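Local coordinates for protein putative acyl-CoA dehydrogenase (Burkholderia xenovorans, PDB 5JSC) that belongs to the acyl-CoA dehydrogenase family of flavoproteins and binds flavin-adenine dinucleotide, at residues T56-V61 with G181-F186; V77-H82 with Q127-L132; A268-A273 with S313-V318. One frame throughout, in Å; residues are numbered along the deposited sequence.

Contact 1 (T56-V61 with G181-F186)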
ATOM      1  N   THR C  56      18.776 -13.902  31.811  1.00 18.93           N
ATOM      2  CA  THR C  56      17.365 -14.182  31.587  1.00 19.72           C
ATOM      3  C   THR C  56      17.184 -15.337  30.609  1.00 18.88           C
ATOM      4  O   THR C  56      16.330 -16.207  30.820  1.00 18.62           O
ATOM      5  CB  THR C  56      16.647 -12.923  31.097  1.00 22.50           C
ATOM      6  OG1 THR C  56      16.712 -11.916  32.117  1.00 24.61           O
ATOM      7  CG2 THR C  56      15.183 -13.221  30.784  1.00 24.61           C
ATOM      8  N   CYS C  57      17.982 -15.373  29.537  1.00 17.51           N
ATOM      9  CA  CYS C  57      17.922 -16.469  28.560  0.54 18.13           C
ATOM     10  C   CYS C  57      18.235 -17.797  29.224  1.00 17.36           C
ATOM     11  O   CYS C  57      17.533 -18.795  29.039  1.00 16.37           O
ATOM     12  CB  CYS C  57      18.915 -16.223  27.408  0.54 17.55           C
ATOM     13  SG  CYS C  57      19.663 -17.728  26.577  0.54 18.66           S
ATOM     14  N   ARG C  58      19.315 -17.820  30.009  1.00 17.76           N
ATOM     15  CA  ARG C  58      19.702 -19.049  30.695  1.00 17.18           C
ATOM     16  C   ARG C  58      18.585 -19.542  31.606  1.00 17.30           C
ATOM     17  O   ARG C  58      18.266 -20.739  31.623  1.00 17.39           O
ATOM     18  CB  ARG C  58      20.980 -18.827  31.505  1.00 19.53           C
ATOM     19  CG  ARG C  58      22.245 -18.640  30.678  1.00 21.88           C
ATOM     20  CD  ARG C  58      23.442 -18.479  31.600  1.00 26.88           C
ATOM     21  NE  ARG C  58      24.710 -18.756  30.930  1.00 32.16           N
ATOM     22  CZ  ARG C  58      25.609 -17.838  30.603  1.00 35.74           C
ATOM     23  NH1 ARG C  58      25.392 -16.558  30.883  1.00 37.72           N
ATOM     24  NH2 ARG C  58      26.736 -18.202  30.003  1.00 35.42           N
ATOM     25  N   ARG C  59      17.976 -18.630  32.368  1.00 16.04           N
ATOM     26  CA  ARG C  59      16.903 -19.015  33.274  1.00 17.50           C
ATOM     27  C   ARG C  59      15.698 -19.533  32.503  1.00 16.55           C
ATOM     28  O   ARG C  59      15.100 -20.549  32.877  1.00 16.92           O
ATOM     29  CB  ARG C  59      16.529 -17.818  34.150  1.00 21.10           C
ATOM     30  CG  ARG C  59      15.414 -18.056  35.134  1.00 27.15           C
ATOM     31  CD  ARG C  59      15.321 -16.898  36.136  1.00 32.37           C
ATOM     32  NE  ARG C  59      14.939 -15.628  35.514  1.00 38.30           N
ATOM     33  CZ  ARG C  59      15.762 -14.598  35.308  1.00 42.36           C
ATOM     34  NH1 ARG C  59      17.038 -14.666  35.672  1.00 42.90           N
ATOM     35  NH2 ARG C  59      15.307 -13.490  34.738  1.00 43.95           N
ATOM     36  N   LEU C  60      15.345 -18.860  31.404  1.00 15.43           N
ATOM     37  CA  LEU C  60      14.190 -19.271  30.613  1.00 15.50           C
ATOM     38  C   LEU C  60      14.398 -20.645  29.991  1.00 15.14           C
ATOM     39  O   LEU C  60      13.473 -21.467  29.973  1.00 15.60           O
ATOM     40  CB  LEU C  60      13.897 -18.225  29.535  1.00 15.31           C
ATOM     41  CG  LEU C  60      13.226 -16.951  30.048  1.00 17.08           C
ATOM     42  CD1 LEU C  60      13.315 -15.860  28.995  1.00 18.03           C
ATOM     43  CD2 LEU C  60      11.767 -17.227  30.421  1.00 20.57           C
ATOM     44  N   VAL C  61      15.606 -20.919  29.484  1.00 14.80           N
ATOM     45  CA  VAL C  61      15.879 -22.237  28.904  1.00 14.89           C
ATOM     46  C   VAL C  61      15.716 -23.320  29.963  1.00 15.26           C
ATOM     47  O   VAL C  61      15.090 -24.361  29.718  1.00 14.69           O
ATOM     48  CB  VAL C  61      17.280 -22.276  28.260  1.00 13.63           C
ATOM     49  CG1 VAL C  61      17.659 -23.714  27.886  1.00 14.86           C
ATOM     50  CG2 VAL C  61      17.330 -21.382  27.020  1.00 15.16           C
ATOM     51  N   GLY C 181      24.932 -16.382  21.002  1.00 12.23           N
ATOM     52  CA  GLY C 181      26.376 -16.279  20.948  1.00 13.02           C
ATOM     53  C   GLY C 181      26.933 -15.803  22.272  1.00 14.66           C
ATOM     54  O   GLY C 181      26.432 -14.835  22.852  1.00 15.60           O
ATOM     55  N   GLY C 182      27.960 -16.485  22.772  1.00 16.06           N
ATOM     56  CA  GLY C 182      28.534 -16.167  24.054  1.00 17.86           C
ATOM     57  C   GLY C 182      27.969 -16.949  25.220  1.00 19.20           C
ATOM     58  O   GLY C 182      28.619 -17.017  26.269  1.00 22.52           O
ATOM     59  N   ILE C 183      26.778 -17.538  25.077  1.00 17.39           N
ATOM     60  CA  ILE C 183      26.198 -18.309  26.174  1.00 17.70           C
ATOM     61  C   ILE C 183      25.802 -19.720  25.751  1.00 15.12           C
ATOM     62  O   ILE C 183      25.440 -20.544  26.600  1.00 16.77           O
ATOM     63  CB  ILE C 183      24.994 -17.584  26.796  1.00 19.90           C
ATOM     64  CG1 ILE C 183      23.866 -17.417  25.786  1.00 19.10           C
ATOM     65  CG2 ILE C 183      25.417 -16.244  27.384  1.00 22.96           C
ATOM     66  CD1 ILE C 183      22.714 -16.670  26.373  1.00 23.60           C
ATOM     67  N   ALA C 184      25.868 -20.017  24.455  1.00 14.04           N
ATOM     68  CA  ALA C 184      25.538 -21.359  23.987  1.00 13.33           C
ATOM     69  C   ALA C 184      26.556 -22.381  24.482  1.00 13.72           C
ATOM     70  O   ALA C 184      27.739 -22.079  24.667  1.00 15.50           O
ATOM     71  CB  ALA C 184      25.480 -21.401  22.458  1.00 13.32           C
ATOM     72  N   ASP C 185      26.086 -23.615  24.683  1.00 13.51           N
ATOM     73  CA  ASP C 185      26.977 -24.719  25.007  1.00 13.62           C
ATOM     74  C   ASP C 185      27.573 -25.376  23.771  1.00 13.44           C
ATOM     75  O   ASP C 185      28.623 -26.026  23.867  1.00 15.22           O
ATOM     76  CB  ASP C 185      26.225 -25.754  25.849  1.00 15.14           C
ATOM     77  CG  ASP C 185      25.883 -25.221  27.225  1.00 17.77           C
ATOM     78  OD1 ASP C 185      26.829 -25.009  28.019  1.00 22.52           O
ATOM     79  OD2 ASP C 185      24.692 -24.989  27.510  1.00 16.13           O
ATOM     80  N   PHE C 186      26.942 -25.204  22.617  1.00 12.90           N
ATOM     81  CA  PHE C 186      27.497 -25.678  21.360  1.00 13.23           C
ATOM     82  C   PHE C 186      26.893 -24.845  20.245  1.00 12.25           C
ATOM     83  O   PHE C 186      25.836 -24.221  20.409  1.00 11.97           O
ATOM     84  CB  PHE C 186      27.215 -27.173  21.133  1.00 14.26           C
ATOM     85  CG  PHE C 186      25.757 -27.486  20.952  1.00 13.10           C
ATOM     86  CD1 PHE C 186      25.162 -27.411  19.690  1.00 13.83           C
ATOM     87  CD2 PHE C 186      24.962 -27.829  22.043  1.00 12.63           C
ATOM     88  CE1 PHE C 186      23.805 -27.677  19.525  1.00 13.58           C
ATOM     89  CE2 PHE C 186      23.622 -28.105  21.882  1.00 14.37           C
ATOM     90  CZ  PHE C 186      23.036 -28.029  20.623  1.00 14.87           C
TER
HETATM   91  O   HOH W   1      25.577 -20.985  29.248  1.00 39.38           O

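Contact 2 (V77-H82 with Q127-L132)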
ATOM      1  N   VAL C  77      12.051 -39.648  19.959  1.00 15.15           N
ATOM      2  CA  VAL C  77      11.653 -39.925  21.336  1.00 16.46           C
ATOM      3  C   VAL C  77      12.832 -40.458  22.143  1.00 16.65           C
ATOM      4  O   VAL C  77      12.999 -40.123  23.323  1.00 17.29           O
ATOM      5  CB  VAL C  77      10.461 -40.897  21.348  1.00 18.99           C
ATOM      6  CG1 VAL C  77      10.159 -41.353  22.765  1.00 20.04           C
ATOM      7  CG2 VAL C  77       9.249 -40.223  20.735  1.00 18.55           C
ATOM      8  N   ALA C  78      13.677 -41.282  21.518  1.00 16.07           N
ATOM      9  CA  ALA C  78      14.836 -41.834  22.211  1.00 16.50           C
ATOM     10  C   ALA C  78      15.819 -40.761  22.657  1.00 17.01           C
ATOM     11  O   ALA C  78      16.647 -41.022  23.540  1.00 18.36           O
ATOM     12  CB  ALA C  78      15.552 -42.836  21.304  1.00 17.74           C
ATOM     13  N   TYR C  79      15.746 -39.566  22.069  1.00 14.65           N
ATOM     14  CA  TYR C  79      16.692 -38.487  22.328  1.00 15.01           C
ATOM     15  C   TYR C  79      16.059 -37.324  23.084  1.00 16.36           C
ATOM     16  O   TYR C  79      16.632 -36.231  23.127  1.00 17.62           O
ATOM     17  CB  TYR C  79      17.295 -38.006  21.008  1.00 16.73           C
ATOM     18  CG  TYR C  79      17.886 -39.141  20.219  1.00 18.25           C
ATOM     19  CD1 TYR C  79      18.988 -39.831  20.700  1.00 18.06           C
ATOM     20  CD2 TYR C  79      17.338 -39.537  19.006  1.00 20.87           C
ATOM     21  CE1 TYR C  79      19.524 -40.888  20.005  1.00 20.74           C
ATOM     22  CE2 TYR C  79      17.883 -40.601  18.293  1.00 22.76           C
ATOM     23  CZ  TYR C  79      18.976 -41.263  18.804  1.00 24.41           C
ATOM     24  OH  TYR C  79      19.539 -42.313  18.127  1.00 28.64           O
ATOM     25  N   GLY C  80      14.897 -37.537  23.694  1.00 15.58           N
ATOM     26  CA  GLY C  80      14.243 -36.503  24.473  1.00 16.59           C
ATOM     27  C   GLY C  80      13.145 -35.756  23.749  1.00 15.24           C
ATOM     28  O   GLY C  80      12.499 -34.896  24.361  1.00 16.17           O
ATOM     29  N   GLY C  81      12.912 -36.054  22.476  1.00 14.26           N
ATOM     30  CA  GLY C  81      11.881 -35.359  21.733  1.00 13.79           C
ATOM     31  C   GLY C  81      10.483 -35.817  22.092  1.00 14.15           C
ATOM     32  O   GLY C  81      10.265 -36.905  22.629  1.00 15.80           O
ATOM     33  N   HIS C  82       9.511 -34.950  21.795  1.00 15.03           N
ATOM     34  CA  HIS C  82       8.114 -35.307  22.026  1.00 15.58           C
ATOM     35  C   HIS C  82       7.692 -36.472  21.140  1.00 16.76           C
ATOM     36  O   HIS C  82       6.973 -37.383  21.582  1.00 18.21           O
ATOM     37  CB  HIS C  82       7.215 -34.100  21.761  1.00 17.47           C
ATOM     38  CG  HIS C  82       5.761 -34.444  21.762  1.00 23.88           C
ATOM     39  ND1 HIS C  82       5.066 -34.701  22.923  1.00 27.66           N
ATOM     40  CD2 HIS C  82       4.883 -34.623  20.747  1.00 26.81           C
ATOM     41  CE1 HIS C  82       3.814 -35.004  22.626  1.00 28.42           C
ATOM     42  NE2 HIS C  82       3.677 -34.963  21.311  1.00 29.78           N
ATOM     43  N   GLN C 127      25.924 -38.498  18.068  1.00 19.39           N
ATOM     44  CA  GLN C 127      25.651 -37.067  18.098  1.00 18.39           C
ATOM     45  C   GLN C 127      24.280 -36.777  18.693  1.00 16.89           C
ATOM     46  O   GLN C 127      24.140 -35.900  19.555  1.00 16.73           O
ATOM     47  CB  GLN C 127      25.775 -36.483  16.690  1.00 18.16           C
ATOM     48  CG  GLN C 127      27.211 -36.469  16.174  1.00 20.19           C
ATOM     49  CD  GLN C 127      27.303 -36.320  14.665  1.00 21.55           C
ATOM     50  OE1 GLN C 127      26.307 -36.440  13.954  1.00 21.68           O
ATOM     51  NE2 GLN C 127      28.511 -36.060  14.167  1.00 23.71           N
ATOM     52  N   LYS C 128      23.249 -37.502  18.247  1.00 15.02           N
ATOM     53  CA  LYS C 128      21.922 -37.285  18.817  1.00 16.06           C
ATOM     54  C   LYS C 128      21.902 -37.601  20.310  1.00 15.78           C
ATOM     55  O   LYS C 128      21.292 -36.865  21.097  1.00 15.62           O
ATOM     56  CB  LYS C 128      20.878 -38.108  18.063  1.00 16.59           C
ATOM     57  CG  LYS C 128      20.636 -37.640  16.635  1.00 16.34           C
ATOM     58  CD  LYS C 128      19.490 -38.407  16.000  1.00 17.60           C
ATOM     59  CE  LYS C 128      19.228 -37.971  14.563  1.00 19.14           C
ATOM     60  NZ  LYS C 128      18.084 -38.747  13.970  1.00 19.62           N
ATOM     61  N   THR C 129      22.577 -38.678  20.726  1.00 16.99           N
ATOM     62  CA  THR C 129      22.613 -39.022  22.146  1.00 18.30           C
ATOM     63  C   THR C 129      23.315 -37.945  22.965  1.00 18.24           C
ATOM     64  O   THR C 129      22.902 -37.636  24.090  1.00 18.56           O
ATOM     65  CB  THR C 129      23.316 -40.370  22.330  1.00 20.54           C
ATOM     66  OG1 THR C 129      22.580 -41.375  21.630  1.00 21.58           O
ATOM     67  CG2 THR C 129      23.414 -40.750  23.803  1.00 21.60           C
ATOM     68  N   ARG C 130      24.392 -37.372  22.428  1.00 17.44           N
ATOM     69  CA  ARG C 130      25.187 -36.442  23.218  1.00 19.11           C
ATOM     70  C   ARG C 130      24.487 -35.100  23.381  1.00 18.04           C
ATOM     71  O   ARG C 130      24.570 -34.485  24.447  1.00 21.39           O
ATOM     72  CB  ARG C 130      26.568 -36.261  22.590  1.00 22.62           C
ATOM     73  CG  ARG C 130      27.413 -35.161  23.240  1.00 26.21           C
ATOM     74  CD  ARG C 130      28.835 -35.149  22.690  1.00 30.82           C
ATOM     75  NE  ARG C 130      29.584 -33.958  23.090  1.00 36.16           N
ATOM     76  CZ  ARG C 130      30.182 -33.799  24.269  1.00 39.42           C
ATOM     77  NH1 ARG C 130      30.119 -34.756  25.186  1.00 41.86           N
ATOM     78  NH2 ARG C 130      30.840 -32.679  24.533  1.00 39.85           N
ATOM     79  N   TYR C 131      23.788 -34.628  22.350  1.00 15.64           N
ATOM     80  CA  TYR C 131      23.294 -33.252  22.365  1.00 13.75           C
ATOM     81  C   TYR C 131      21.796 -33.125  22.571  1.00 13.93           C
ATOM     82  O   TYR C 131      21.365 -32.230  23.299  1.00 14.76           O
ATOM     83  CB  TYR C 131      23.691 -32.528  21.063  1.00 14.68           C
ATOM     84  CG  TYR C 131      25.188 -32.367  20.982  1.00 15.31           C
ATOM     85  CD1 TYR C 131      25.834 -31.364  21.693  1.00 17.25           C
ATOM     86  CD2 TYR C 131      25.965 -33.247  20.237  1.00 17.08           C
ATOM     87  CE1 TYR C 131      27.211 -31.231  21.652  1.00 16.95           C
ATOM     88  CE2 TYR C 131      27.341 -33.121  20.187  1.00 18.69           C
ATOM     89  CZ  TYR C 131      27.958 -32.112  20.898  1.00 16.73           C
ATOM     90  OH  TYR C 131      29.324 -31.976  20.850  1.00 18.21           O
ATOM     91  N   LEU C 132      20.982 -33.990  21.963  1.00 13.37           N
ATOM     92  CA  LEU C 132      19.552 -33.698  21.949  1.00 12.92           C
ATOM     93  C   LEU C 132      18.867 -33.838  23.307  1.00 13.76           C
ATOM     94  O   LEU C 132      17.985 -33.025  23.611  1.00 14.51           O
ATOM     95  CB  LEU C 132      18.843 -34.565  20.910  1.00 13.18           C
ATOM     96  CG  LEU C 132      19.249 -34.222  19.476  1.00 12.94           C
ATOM     97  CD1 LEU C 132      18.443 -35.073  18.493  1.00 15.73           C
ATOM     98  CD2 LEU C 132      19.074 -32.714  19.144  1.00 13.85           C
TER

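Contact 3 (A268-A273 with S313-V318). With SO4 (sulfate ion), chain P.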
ATOM      1  N   ALA C 268       5.882 -16.690  15.668  1.00  9.51           N
ATOM      2  CA  ALA C 268       6.279 -15.670  16.640  1.00  8.75           C
ATOM      3  C   ALA C 268       5.785 -14.295  16.215  1.00  8.77           C
ATOM      4  O   ALA C 268       5.266 -13.533  17.042  1.00  8.94           O
ATOM      5  CB  ALA C 268       7.797 -15.657  16.828  1.00 10.02           C
ATOM      6  N   SER C 269       5.926 -13.966  14.928  1.00  9.29           N
ATOM      7  CA  SER C 269       5.413 -12.699  14.408  1.00  9.21           C
ATOM      8  C   SER C 269       3.932 -12.552  14.715  1.00  9.18           C
ATOM      9  O   SER C 269       3.468 -11.493  15.161  1.00  9.63           O
ATOM     10  CB  SER C 269       5.624 -12.631  12.892  1.00  9.52           C
ATOM     11  OG  SER C 269       6.989 -12.721  12.541  1.00 11.36           O
ATOM     12  N   LEU C 270       3.180 -13.620  14.469  1.00  9.83           N
ATOM     13  CA  LEU C 270       1.750 -13.637  14.737  1.00  8.34           C
ATOM     14  C   LEU C 270       1.458 -13.396  16.213  1.00  8.53           C
ATOM     15  O   LEU C 270       0.530 -12.653  16.550  1.00  9.61           O
ATOM     16  CB  LEU C 270       1.190 -14.986  14.277  1.00 10.12           C
ATOM     17  CG  LEU C 270      -0.230 -15.368  14.677  1.00 10.06           C
ATOM     18  CD1 LEU C 270      -1.226 -14.378  14.088  1.00 12.10           C
ATOM     19  CD2 LEU C 270      -0.528 -16.793  14.185  1.00 10.86           C
ATOM     20  N   GLY C 271       2.227 -14.029  17.104  1.00  9.03           N
ATOM     21  CA  GLY C 271       2.034 -13.798  18.532  1.00 10.23           C
ATOM     22  C   GLY C 271       2.273 -12.352  18.933  1.00  9.35           C
ATOM     23  O   GLY C 271       1.495 -11.765  19.691  1.00 10.09           O
ATOM     24  N   PHE C 272       3.366 -11.757  18.438  1.00  8.74           N
ATOM     25  CA  PHE C 272       3.594 -10.334  18.672  1.00  9.02           C
ATOM     26  C   PHE C 272       2.419  -9.504  18.157  1.00  9.01           C
ATOM     27  O   PHE C 272       1.959  -8.574  18.836  1.00  9.74           O
ATOM     28  CB  PHE C 272       4.897  -9.888  18.002  1.00  9.86           C
ATOM     29  CG  PHE C 272       6.148 -10.453  18.637  1.00  9.81           C
ATOM     30  CD1 PHE C 272       6.325 -10.439  20.022  1.00 11.03           C
ATOM     31  CD2 PHE C 272       7.160 -10.989  17.840  1.00 10.41           C
ATOM     32  CE1 PHE C 272       7.479 -10.951  20.596  1.00 12.25           C
ATOM     33  CE2 PHE C 272       8.319 -11.503  18.413  1.00 12.74           C
ATOM     34  CZ  PHE C 272       8.477 -11.491  19.793  1.00 12.78           C
ATOM     35  N   ALA C 273       1.916  -9.827  16.959  1.00  9.46           N
ATOM     36  CA  ALA C 273       0.769  -9.103  16.409  1.00  8.68           C
ATOM     37  C   ALA C 273      -0.466  -9.257  17.293  1.00  9.77           C
ATOM     38  O   ALA C 273      -1.209  -8.288  17.510  1.00 10.16           O
ATOM     39  CB  ALA C 273       0.475  -9.571  14.983  1.00 10.70           C
ATOM     40  N   SER C 313      -5.226 -13.697   8.296  1.00 10.36           N
ATOM     41  CA  SER C 313      -4.541 -14.221   7.120  0.68 10.56           C
ATOM     42  C   SER C 313      -3.168 -14.766   7.499  1.00 10.07           C
ATOM     43  O   SER C 313      -2.764 -15.820   6.991  1.00 10.96           O
ATOM     44  CB  SER C 313      -4.444 -13.155   6.023  0.68 12.18           C
ATOM     45  OG  SER C 313      -3.810 -11.981   6.472  0.68 11.87           O
ATOM     46  N   SER C 314      -2.459 -14.093   8.414  1.00  9.38           N
ATOM     47  CA  SER C 314      -1.178 -14.612   8.887  1.00 10.27           C
ATOM     48  C   SER C 314      -1.360 -15.957   9.574  1.00  9.48           C
ATOM     49  O   SER C 314      -0.631 -16.916   9.294  1.00 10.74           O
ATOM     50  CB  SER C 314      -0.516 -13.624   9.844  1.00 11.09           C
ATOM     51  OG  SER C 314      -0.168 -12.425   9.174  1.00 11.74           O
ATOM     52  N   ALA C 315      -2.335 -16.046  10.481  1.00  9.44           N
ATOM     53  CA  ALA C 315      -2.531 -17.286  11.222  1.00  8.94           C
ATOM     54  C   ALA C 315      -2.889 -18.439  10.291  1.00  9.39           C
ATOM     55  O   ALA C 315      -2.381 -19.557  10.458  1.00  9.41           O
ATOM     56  CB  ALA C 315      -3.615 -17.092  12.283  1.00 10.74           C
ATOM     57  N   LEU C 316      -3.767 -18.193   9.315  1.00  9.36           N
ATOM     58  CA  LEU C 316      -4.119 -19.235   8.355  1.00  8.98           C
ATOM     59  C   LEU C 316      -2.898 -19.691   7.566  1.00  9.21           C
ATOM     60  O   LEU C 316      -2.702 -20.897   7.361  1.00  9.43           O
ATOM     61  CB  LEU C 316      -5.224 -18.735   7.423  1.00  9.67           C
ATOM     62  CG  LEU C 316      -6.609 -18.676   8.102  1.00  9.82           C
ATOM     63  CD1 LEU C 316      -7.572 -17.733   7.356  1.00 11.29           C
ATOM     64  CD2 LEU C 316      -7.211 -20.088   8.216  1.00 11.74           C
ATOM     65  N   LEU C 317      -2.050 -18.746   7.130  1.00  9.11           N
ATOM     66  CA  LEU C 317      -0.833 -19.132   6.412  1.00  9.30           C
ATOM     67  C   LEU C 317       0.140 -19.897   7.303  1.00  9.74           C
ATOM     68  O   LEU C 317       0.769 -20.865   6.847  1.00 10.33           O
ATOM     69  CB  LEU C 317      -0.156 -17.899   5.824  1.00  9.10           C
ATOM     70  CG  LEU C 317      -0.887 -17.243   4.658  1.00  9.73           C
ATOM     71  CD1 LEU C 317      -0.283 -15.862   4.422  1.00 12.83           C
ATOM     72  CD2 LEU C 317      -0.761 -18.083   3.404  1.00 10.36           C
ATOM     73  N   VAL C 318       0.298 -19.472   8.564  1.00  9.51           N
ATOM     74  CA  VAL C 318       1.182 -20.176   9.494  1.00  9.89           C
ATOM     75  C   VAL C 318       0.744 -21.621   9.646  1.00 10.06           C
ATOM     76  O   VAL C 318       1.542 -22.555   9.484  1.00 10.14           O
ATOM     77  CB  VAL C 318       1.205 -19.472  10.864  1.00  9.13           C
ATOM     78  CG1 VAL C 318       1.878 -20.362  11.914  1.00 10.75           C
ATOM     79  CG2 VAL C 318       1.910 -18.132  10.765  1.00  9.91           C
TER
HETATM   80  S   SO4 P 504      -3.800  -8.840   4.697  0.81 33.84           S
HETATM   81  O1  SO4 P 504      -4.557  -9.881   5.395  0.81 34.99           O
HETATM   82  O2  SO4 P 504      -3.237  -9.396   3.467  0.81 36.00           O
HETATM   83  O3  SO4 P 504      -2.707  -8.366   5.558  0.81 29.98           O
HETATM   84  O4  SO4 P 504      -4.721  -7.756   4.352  0.81 30.99           O

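Contact 1 (T56-V61 with G181-F186)
Ile183 lays its CG2 methyl over one face of the Arg58 guanidinium, 3.1 Å above that plane and displaced toward the rim, so that Ile183 CG2 stands 3.5 Å from Arg58 NH1 and equally far from Arg58 NH2. A beta-branched residue suits this place because it offers two arms. With chi1 at 63°, CG1 sits between the backbone N and the carbonyl carbon, and the two branches part: CG2 goes to the arginine, while CG1 carries CD1 toward Cys57, a small apolar residue on the same helix. The extended arginine chain, from CG to NE, spans the gap to the loop and puts a flat, partly exposed group over the buried isoleucine. Its NE is tied to the loop through water 1, which accepts from Arg58 NE at 2.9 Å and donates to Ile183 O at 2.7 Å; Ile183 thus meets the arginine twice, by direct apolar contact through CG2 and by a water bridge through its carbonyl. Just before it, Gly182 turns the chain with a positive phi (93°), a backbone shape that leaves no room for a CB beside the carbonyl O of Gly181, and its N is hydrogen-bonded to Tyr187 OH. Ile183 also rests on Pro227. Helix 53-66 thereby meets the loop between strands 168-179 and 186-192, at the seam between the helical N-terminal domain and the beta-rich middle domain of the acyl-CoA dehydrogenase fold.

Contact 2 (V77-H82 with Q127-L132)
Tyr79 turns one ring face to helix 125-136, and Lys128 fills it: Lys128 CB lies 3.5 Å from the Tyr79 ring centroid, only 7° off the ring normal, a nearly central CH-pi contact. The lysine chain, extended beyond CG, continues across the ring, with Lys128 CD 3.6 Å from Tyr79 CE2. A lysine serves well here, since its methylenes pack on the aromatic face while the ammonium travels beyond it. On the opposite face, Ala78 CB stands 4.3 Å above the ring plane. Thr129 approaches at the edge, OG1 being 3.5 Å from Tyr79 CE1, but that hydroxyl is hydrogen-bonded to His125 O within its own helix. In this way the loop ahead of helix 88-101 is packed onto a helix of the all-helical N-terminal domain of the acyl-CoA dehydrogenase fold. Nearer the backbone, Tyr79 CB and Leu132 CB meet at 3.8 Å, and Leu132 also touches Ser116, Ile119 and Ser120 of helix 103-122. Gly80, with phi at 99°, adopts a backbone shape in which a side chain would crowd Tyr79 O. Elsewhere on the helix, Arg130 NE donates to Tyr131 OH in the guanidinium plane (3.0 Å, 163°), and Asp208 salt-bridges Arg130 NH2 and hydrogen-bonds Tyr131 OH.

Contact 3 (A268-A273 with S313-V318)
Leu270 reaches from helix 250-286 to helix 298-325, two members of the helical bundle that forms the C-terminal domain in the acyl-CoA dehydrogenase fold. The short segments run nearly antiparallel, at 155°, with axes 9.9 Å apart. The leucine's CB already starts toward the partner helix. CG then stands opposite the backbone N (chi1 169°), which carries the fork outward and sets both methyls against the same side of Ala315. CD1 comes 4.0 Å from Ala315 CB and, farther off, 4.4 Å from Ser314 CB. CD2 makes the closer approach, lying 3.6 Å from Ala315 CB and equally far from Ala315 CA; it also lies 4.4 Å from Val318 CG2. A long branched chain facing an alanine makes good sense at this spacing: the small residue lets the leucine reach the helix backbone, and Val318, about one turn on from Ala315, lies beside the leucine tip. The contact is buried; Trp23 also touches Ala315, and Glu96 of helix 88-101 touches Leu270. On another side of helix 298-325, Ser313 and Leu316 pack against their own counterparts in the second subunit. Serine keeps the Ser314 position slim, and its buried hydroxyl is satisfied away from Leu270: OG is hydrogen-bonded to Thr310 O, a turn earlier, and to His341 ND1.

Contacts 1 and 2 are neighbours, with centres 19 Å apart, and along the chain both segments of contact 2 fall between those of contact 1. They touch directly: Phe186 meets Tyr131 edge-to-face, Phe186 CD2 lying 3.7 Å from Tyr131 CD1, so the middle region of contact 1 is joined to the helix of contact 2. Contact 3 follows later in the chain, across the chain's centre from both. Its centre is 26 Å from that of contact 1 and 29 Å from that of contact 2, with nearest atoms about 11 Å and 17 Å apart. Ile183 of contact 1 has its side chain about 11 Å from a bound flavin-adenine dinucleotide, so that side chain does not touch the cofactor.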